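Local coordinates for protein pilus tip adhesin Cpa (Streptococcus pyogenes, PDB 4C0Z) that sits at the pilus tip and attaches streptococci to host cells, binding surface targets covalently through reactive thioester bonds, at residues N57-F62 against L87-R92; Q72-L77 against F196-K201. All coordinates share one frame; numbering follows the deposited sequence. Where two conformers were deposited one is given.

Contact 1 (N57-F62 against L87-R92). With SPD (spermidine), chain B.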
loop_
_atom_site.group_PDB
_atom_site.type_symbol
_atom_site.label_atom_id
_atom_site.label_comp_id
_atom_site.label_asym_id
_atom_site.label_seq_id
_atom_site.Cartn_x
_atom_site.Cartn_y
_atom_site.Cartn_z
ATOM N N ASN I 57 2.014 -0.873 7.152
ATOM C CA ASN I 57 0.587 -0.571 6.924
ATOM C C ASN I 57 0.442 -0.102 5.478
ATOM O O ASN I 57 0.329 1.097 5.208
ATOM C CB ASN I 57 -0.004 0.456 7.884
ATOM C CG ASN I 57 0.239 0.171 9.352
ATOM O OD1 ASN I 57 0.952 0.896 10.030
ATOM N ND2 ASN I 57 -0.359 -0.853 9.878
ATOM N N LEU I 58 0.471 -1.058 4.539
ATOM C CA LEU I 58 0.391 -0.785 3.105
ATOM C C LEU I 58 -0.856 -0.047 2.654
ATOM O O LEU I 58 -0.827 0.589 1.606
ATOM C CB LEU I 58 0.548 -2.085 2.296
ATOM C CG LEU I 58 1.921 -2.727 2.277
ATOM C CD1 LEU I 58 1.867 -4.045 1.514
ATOM C CD2 LEU I 58 2.933 -1.797 1.641
ATOM N N THR I 59 -1.953 -0.141 3.401
ATOM C CA THR I 59 -3.209 0.486 2.982
ATOM C C THR I 59 -3.333 1.923 3.513
ATOM O O THR I 59 -4.335 2.571 3.246
ATOM C CB THR I 59 -4.430 -0.403 3.322
ATOM O OG1 THR I 59 -4.604 -0.405 4.732
ATOM C CG2 THR I 59 -4.278 -1.826 2.831
ATOM N N LYS I 60 -2.311 2.427 4.221
ATOM C CA LYS I 60 -2.277 3.802 4.752
ATOM C C LYS I 60 -1.383 4.695 3.904
ATOM O O LYS I 60 -0.783 4.202 2.958
ATOM C CB LYS I 60 -1.909 3.826 6.249
ATOM C CG LYS I 60 -3.003 3.146 7.073
ATOM C CD LYS I 60 -2.648 3.089 8.526
ATOM C CE LYS I 60 -3.821 2.522 9.291
ATOM N NZ LYS I 60 -3.755 2.896 10.727
ATOM N N HIS I 61 -1.354 6.011 4.177
ATOM C CA HIS I 61 -0.595 6.971 3.374
ATOM C C HIS I 61 0.875 6.969 3.708
ATOM O O HIS I 61 1.248 6.903 4.881
ATOM C CB HIS I 61 -1.118 8.409 3.573
ATOM C CG HIS I 61 -2.399 8.720 2.875
ATOM N ND1 HIS I 61 -2.428 9.052 1.539
ATOM C CD2 HIS I 61 -3.659 8.771 3.368
ATOM C CE1 HIS I 61 -3.705 9.252 1.249
ATOM N NE2 HIS I 61 -4.480 9.124 2.327
ATOM N N PHE I 62 1.718 7.135 2.667
ATOM C CA PHE I 62 3.160 7.295 2.853
ATOM C C PHE I 62 3.385 8.590 3.649
ATOM O O PHE I 62 2.634 9.537 3.444
ATOM C CB PHE I 62 3.854 7.506 1.480
ATOM C CG PHE I 62 4.304 6.258 0.753
ATOM C CD1 PHE I 62 5.357 5.495 1.240
ATOM C CD2 PHE I 62 3.713 5.887 -0.457
ATOM C CE1 PHE I 62 5.773 4.345 0.570
ATOM C CE2 PHE I 62 4.146 4.756 -1.136
ATOM C CZ PHE I 62 5.182 3.988 -0.611
ATOM N N LEU I 87 -0.206 -2.354 16.214
ATOM C CA LEU I 87 -0.172 -1.356 15.136
ATOM C C LEU I 87 -0.188 -1.888 13.696
ATOM O O LEU I 87 -0.562 -1.142 12.796
ATOM C CB LEU I 87 1.044 -0.435 15.332
ATOM C CG LEU I 87 1.028 0.406 16.608
ATOM C CD1 LEU I 87 2.349 1.078 16.829
ATOM C CD2 LEU I 87 -0.122 1.426 16.585
ATOM N N ALA I 88 0.230 -3.128 13.465
ATOM C CA ALA I 88 0.270 -3.700 12.123
ATOM C C ALA I 88 -1.071 -4.312 11.763
ATOM O O ALA I 88 -1.733 -4.892 12.624
ATOM C CB ALA I 88 1.379 -4.739 12.002
ATOM N N ASP I 89 -1.472 -4.160 10.487
ATOM C CA ASP I 89 -2.713 -4.692 9.945
ATOM C C ASP I 89 -2.620 -6.218 9.780
ATOM O O ASP I 89 -3.450 -6.942 10.342
ATOM C CB ASP I 89 -3.043 -4.009 8.594
ATOM C CG ASP I 89 -3.533 -2.561 8.647
ATOM O OD1 ASP I 89 -2.976 -1.765 9.431
ATOM O OD2 ASP I 89 -4.397 -2.195 7.813
ATOM N N LYS I 90 -1.617 -6.711 9.015
ATOM C CA LYS I 90 -1.439 -8.146 8.721
ATOM C C LYS I 90 0.004 -8.625 8.996
ATOM O O LYS I 90 0.682 -9.025 8.043
ATOM C CB LYS I 90 -1.799 -8.432 7.237
ATOM C CG LYS I 90 -3.215 -8.056 6.819
ATOM C CD LYS I 90 -3.327 -7.842 5.311
ATOM C CE LYS I 90 -4.741 -7.504 4.930
ATOM N NZ LYS I 90 -4.797 -6.808 3.625
ATOM N N PRO I 91 0.516 -8.633 10.253
ATOM C CA PRO I 91 1.901 -9.096 10.456
ATOM C C PRO I 91 2.077 -10.602 10.233
ATOM O O PRO I 91 1.165 -11.366 10.526
ATOM C CB PRO I 91 2.210 -8.668 11.894
ATOM C CG PRO I 91 0.903 -8.640 12.576
ATOM C CD PRO I 91 -0.102 -8.215 11.533
ATOM N N ARG I 92 3.230 -11.011 9.667
ATOM C CA ARG I 92 3.582 -12.413 9.409
ATOM C C ARG I 92 4.150 -12.969 10.726
ATOM O O ARG I 92 5.365 -12.939 10.949
ATOM C CB ARG I 92 4.595 -12.497 8.252
ATOM C CG ARG I 92 4.661 -13.847 7.585
ATOM C CD ARG I 92 5.710 -13.907 6.478
ATOM N NE ARG I 92 5.328 -13.141 5.287
ATOM C CZ ARG I 92 4.579 -13.598 4.288
ATOM N NH1 ARG I 92 4.102 -14.837 4.318
ATOM N NH2 ARG I 92 4.298 -12.821 3.254
HETATM N N1 SPD B . -2.668 2.376 -3.428
HETATM C C2 SPD B . -3.430 1.995 -2.245
HETATM C C3 SPD B . -2.560 2.112 -0.982
HETATM C C4 SPD B . -1.666 3.340 -1.006
HETATM C C5 SPD B . -0.723 3.206 0.186
HETATM N N6 SPD B . 0.663 3.401 -0.202
HETATM C C7 SPD B . 1.569 3.443 0.979
HETATM C C8 SPD B . 2.372 2.105 1.089
HETATM C C9 SPD B . 3.291 2.131 2.348
HETATM N N10 SPD B . 2.593 2.557 3.567
#
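Asn57 and Asp89 carry a small, buried polar contact between two loops of the thioester domain: the one that leaves strand 51-56, and the one joining helix 81-87 to helix 98-108. The touching group is the Asn57 amide nitrogen. ND2 gives a fairly straight bond to the backbone O of Leu87 (2.9 Å, N-H...O angle 161°), meeting a lone pair in the carbonyl plane, and the acceptor lies close to the plane of the Asn57 amide. A second, weak bond runs from the same ND2 to Asp89 OD1 at 2.8 Å, bent to 129°, with amide and carboxylate turned well out of each other's plane. CG of Asn57 stands anti to its carbonyl carbon (chi1 -51°), and this brings the amide across to the end of the helix. Asp89 OD2 faces Thr59 OG1 at 3.6 Å, and Asp89 OD1 lies 4.9 Å from Lys60 NZ, close enough that the opposite charges probably attract, although that amine bonds to Lys201 O.

Residues Asn57 to Lys60 form a type I beta turn, closed by Lys60 N to Asn57 O at 3.1 Å. This turn follows closely on Cys55, whose thioester with Gln204 defines the domain, and it lines the spermidine pocket. Asn57 O also accepts from spermidine N10 at 3.2 Å, while spermidine C7 lies over one face of the Phe62 ring. Asp139 takes the backbone N-H groups of Asn57 and Leu58, and Asp156 of the second subunit forms a salt bridge with Lys60.

Contact 2 (Q72-L77 against F196-K201); sequences QWYKKL and FQSSDK
Lys76 runs its aliphatic chain alongside the Phe196 ring, Lys76 CB 3.6 Å from Phe196 CE2 and Lys76 CD 3.9 Å from Phe196 CZ. With CG anti to the backbone N (chi1 -175°) and the rest of the chain extended, the lysine points the same way as the phenylalanine. On the side of the sheet that carries Tyr74, Lys76 and Phe196, Tyr74 crosses Phe196 at about a right angle; CD2 of the tyrosine meets CB of Phe196 at 3.8 Å, and Tyr74 CE2 rests against Ser198 CB at 3.6 Å.

These are neighbouring antiparallel strands of the closed six-stranded barrel. Lys75 and Gln197 make the hydrogen-bonded pair, Lys75 N to Gln197 O (2.9 Å) and Gln197 N to Lys75 O (2.8 Å), with non-hydrogen-bonded pairs Tyr74-Ser198 and Lys76-Phe196 before and after it. Past the strand end, Ser199 N still bonds to Trp73 O. A water donates to Trp73 O and to Ser198 OG, and that hydroxyl in turn donates to Asp200 O.

Tyr74 OH bonds to Gln204 O, the backbone of a thioester residue. The chemistry is thus mixed: hydrocarbon packing on the side carrying Tyr74, Lys76 and Phe196, backbone bonds and one water where the pairing ends.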
loop_
_atom_site.group_PDB
_atom_site.type_symbol
_atom_site.label_atom_id
_atom_site.label_comp_id
_atom_site.label_asym_id
_atom_site.label_seq_id
_atom_site.Cartn_x
_atom_site.Cartn_y
_atom_site.Cartn_z
ATOM N N GLN I 72 4.092 14.856 9.527
ATOM C CA GLN I 72 3.526 13.760 10.308
ATOM C C GLN I 72 4.328 13.558 11.553
ATOM O O GLN I 72 5.572 13.583 11.518
ATOM C CB GLN I 72 3.363 12.463 9.523
ATOM C CG GLN I 72 2.181 12.496 8.579
ATOM C CD GLN I 72 2.574 13.180 7.301
ATOM O OE1 GLN I 72 3.637 12.897 6.720
ATOM N NE2 GLN I 72 1.801 14.181 6.905
ATOM N N TRP I 73 3.605 13.395 12.676
ATOM C CA TRP I 73 4.199 13.259 14.012
ATOM C C TRP I 73 4.083 11.873 14.541
ATOM O O TRP I 73 3.077 11.199 14.310
ATOM C CB TRP I 73 3.642 14.303 14.969
ATOM C CG TRP I 73 3.699 15.689 14.390
ATOM C CD1 TRP I 73 2.664 16.385 13.832
ATOM C CD2 TRP I 73 4.882 16.462 14.138
ATOM N NE1 TRP I 73 3.114 17.578 13.327
ATOM C CE2 TRP I 73 4.476 17.651 13.496
ATOM C CE3 TRP I 73 6.253 16.270 14.406
ATOM C CZ2 TRP I 73 5.384 18.665 13.157
ATOM C CZ3 TRP I 73 7.145 17.275 14.066
ATOM C CH2 TRP I 73 6.711 18.447 13.434
ATOM N N TYR I 74 5.161 11.417 15.221
ATOM C CA TYR I 74 5.304 10.041 15.702
ATOM C C TYR I 74 5.696 9.920 17.168
ATOM O O TYR I 74 6.411 10.780 17.691
ATOM C CB TYR I 74 6.331 9.281 14.832
ATOM C CG TYR I 74 5.867 9.067 13.407
ATOM C CD1 TYR I 74 6.011 10.067 12.442
ATOM C CD2 TYR I 74 5.289 7.864 13.016
ATOM C CE1 TYR I 74 5.527 9.893 11.141
ATOM C CE2 TYR I 74 4.823 7.674 11.715
ATOM C CZ TYR I 74 4.942 8.688 10.782
ATOM O OH TYR I 74 4.481 8.496 9.500
ATOM N N LYS I 75 5.254 8.819 17.806
ATOM C CA LYS I 75 5.569 8.466 19.192
ATOM C C LYS I 75 6.530 7.256 19.108
ATOM O O LYS I 75 6.220 6.269 18.432
ATOM C CB LYS I 75 4.277 8.084 19.934
ATOM C CG LYS I 75 4.444 7.622 21.385
ATOM C CD LYS I 75 3.067 7.329 21.958
ATOM C CE LYS I 75 3.128 7.033 23.437
ATOM N NZ LYS I 75 1.774 6.779 23.996
ATOM N N LYS I 76 7.695 7.344 19.762
ATOM C CA LYS I 76 8.688 6.259 19.767
ATOM C C LYS I 76 8.301 5.195 20.811
ATOM O O LYS I 76 8.088 5.515 21.978
ATOM C CB LYS I 76 10.110 6.801 20.029
ATOM C CG LYS I 76 11.221 5.745 19.919
ATOM C CD LYS I 76 12.598 6.357 20.085
ATOM C CE LYS I 76 13.655 5.319 20.402
ATOM N NZ LYS I 76 15.050 5.847 20.269
ATOM N N LEU I 77 8.223 3.934 20.378
ATOM C CA LEU I 77 7.879 2.801 21.238
ATOM C C LEU I 77 8.923 1.725 21.085
ATOM O O LEU I 77 9.701 1.737 20.127
ATOM C CB LEU I 77 6.499 2.208 20.865
ATOM C CG LEU I 77 5.270 3.136 20.857
ATOM C CD1 LEU I 77 4.123 2.466 20.142
ATOM C CD2 LEU I 77 4.841 3.505 22.282
ATOM N N PHE I 196 7.715 3.564 15.479
ATOM C CA PHE I 196 7.257 4.941 15.493
ATOM C C PHE I 196 5.783 4.942 15.124
ATOM O O PHE I 196 5.404 4.603 13.990
ATOM C CB PHE I 196 8.121 5.824 14.576
ATOM C CG PHE I 196 9.510 5.995 15.142
ATOM C CD1 PHE I 196 10.523 5.080 14.846
ATOM C CD2 PHE I 196 9.797 7.045 16.013
ATOM C CE1 PHE I 196 11.795 5.217 15.408
ATOM C CE2 PHE I 196 11.073 7.196 16.550
ATOM C CZ PHE I 196 12.061 6.278 16.255
ATOM N N GLN I 197 4.947 5.238 16.122
ATOM C CA GLN I 197 3.496 5.239 15.969
ATOM C C GLN I 197 3.030 6.579 15.446
ATOM O O GLN I 197 3.292 7.596 16.068
ATOM C CB GLN I 197 2.809 4.885 17.299
ATOM C CG GLN I 197 1.287 4.870 17.218
ATOM C CD GLN I 197 0.604 4.618 18.542
ATOM O OE1 GLN I 197 1.235 4.396 19.572
ATOM N NE2 GLN I 197 -0.714 4.663 18.537
ATOM N N SER I 198 2.334 6.575 14.300
ATOM C CA SER I 198 1.785 7.790 13.689
ATOM C C SER I 198 0.637 8.335 14.514
ATOM O O SER I 198 -0.250 7.564 14.865
ATOM C CB SER I 198 1.252 7.476 12.285
ATOM O OG SER I 198 0.812 8.667 11.660
ATOM N N SER I 199 0.637 9.655 14.769
ATOM C CA SER I 199 -0.422 10.376 15.484
ATOM C C SER I 199 -1.714 10.309 14.676
ATOM O O SER I 199 -2.781 10.020 15.216
ATOM C CB SER I 199 -0.015 11.833 15.690
ATOM O OG SER I 199 -1.052 12.565 16.319
ATOM N N ASP I 200 -1.585 10.551 13.369
ATOM C CA ASP I 200 -2.642 10.549 12.387
ATOM C C ASP I 200 -2.777 9.090 11.904
ATOM O O ASP I 200 -1.871 8.572 11.248
ATOM C CB ASP I 200 -2.233 11.483 11.233
ATOM C CG ASP I 200 -3.304 11.723 10.169
ATOM O OD1 ASP I 200 -4.207 10.880 10.034
ATOM O OD2 ASP I 200 -3.248 12.777 9.497
ATOM N N LYS I 201 -3.927 8.450 12.207
ATOM C CA LYS I 201 -4.189 7.042 11.871
ATOM C C LYS I 201 -4.353 6.779 10.346
ATOM O O LYS I 201 -4.409 5.649 9.916
ATOM C CB LYS I 201 -5.384 6.498 12.669
ATOM C CG LYS I 201 -5.128 6.372 14.170
ATOM C CD LYS I 201 -4.241 5.170 14.488
ATOM C CE LYS I 201 -3.974 4.983 15.966
ATOM N NZ LYS I 201 -2.882 3.999 16.204
HETATM O O HOH W 1 1.452 11.404 11.950
#

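The two contacts lie with their centres 13 Å apart and meet directly. Lys60 NZ of contact 1 lies 2.9 Å from Lys201 O of contact 2, and this bond joins the loop beside the spermidine pocket to the turn that follows strand 191-198. Leu87 adds an apolar seam: its CD2 lies 3.8 Å from Gln197 CG, and its CD1 lies 4.0 Å from Leu77 CD1, so the end of helix 81-87 packs against both strands of contact 2. Contact 1 supplies Asn57, Leu58, Lys60 and Phe62 to the pocket, which Cys55 and Gln204 also line; contact 2 stands further back, with the Tyr74 side chain about 9 Å from spermidine.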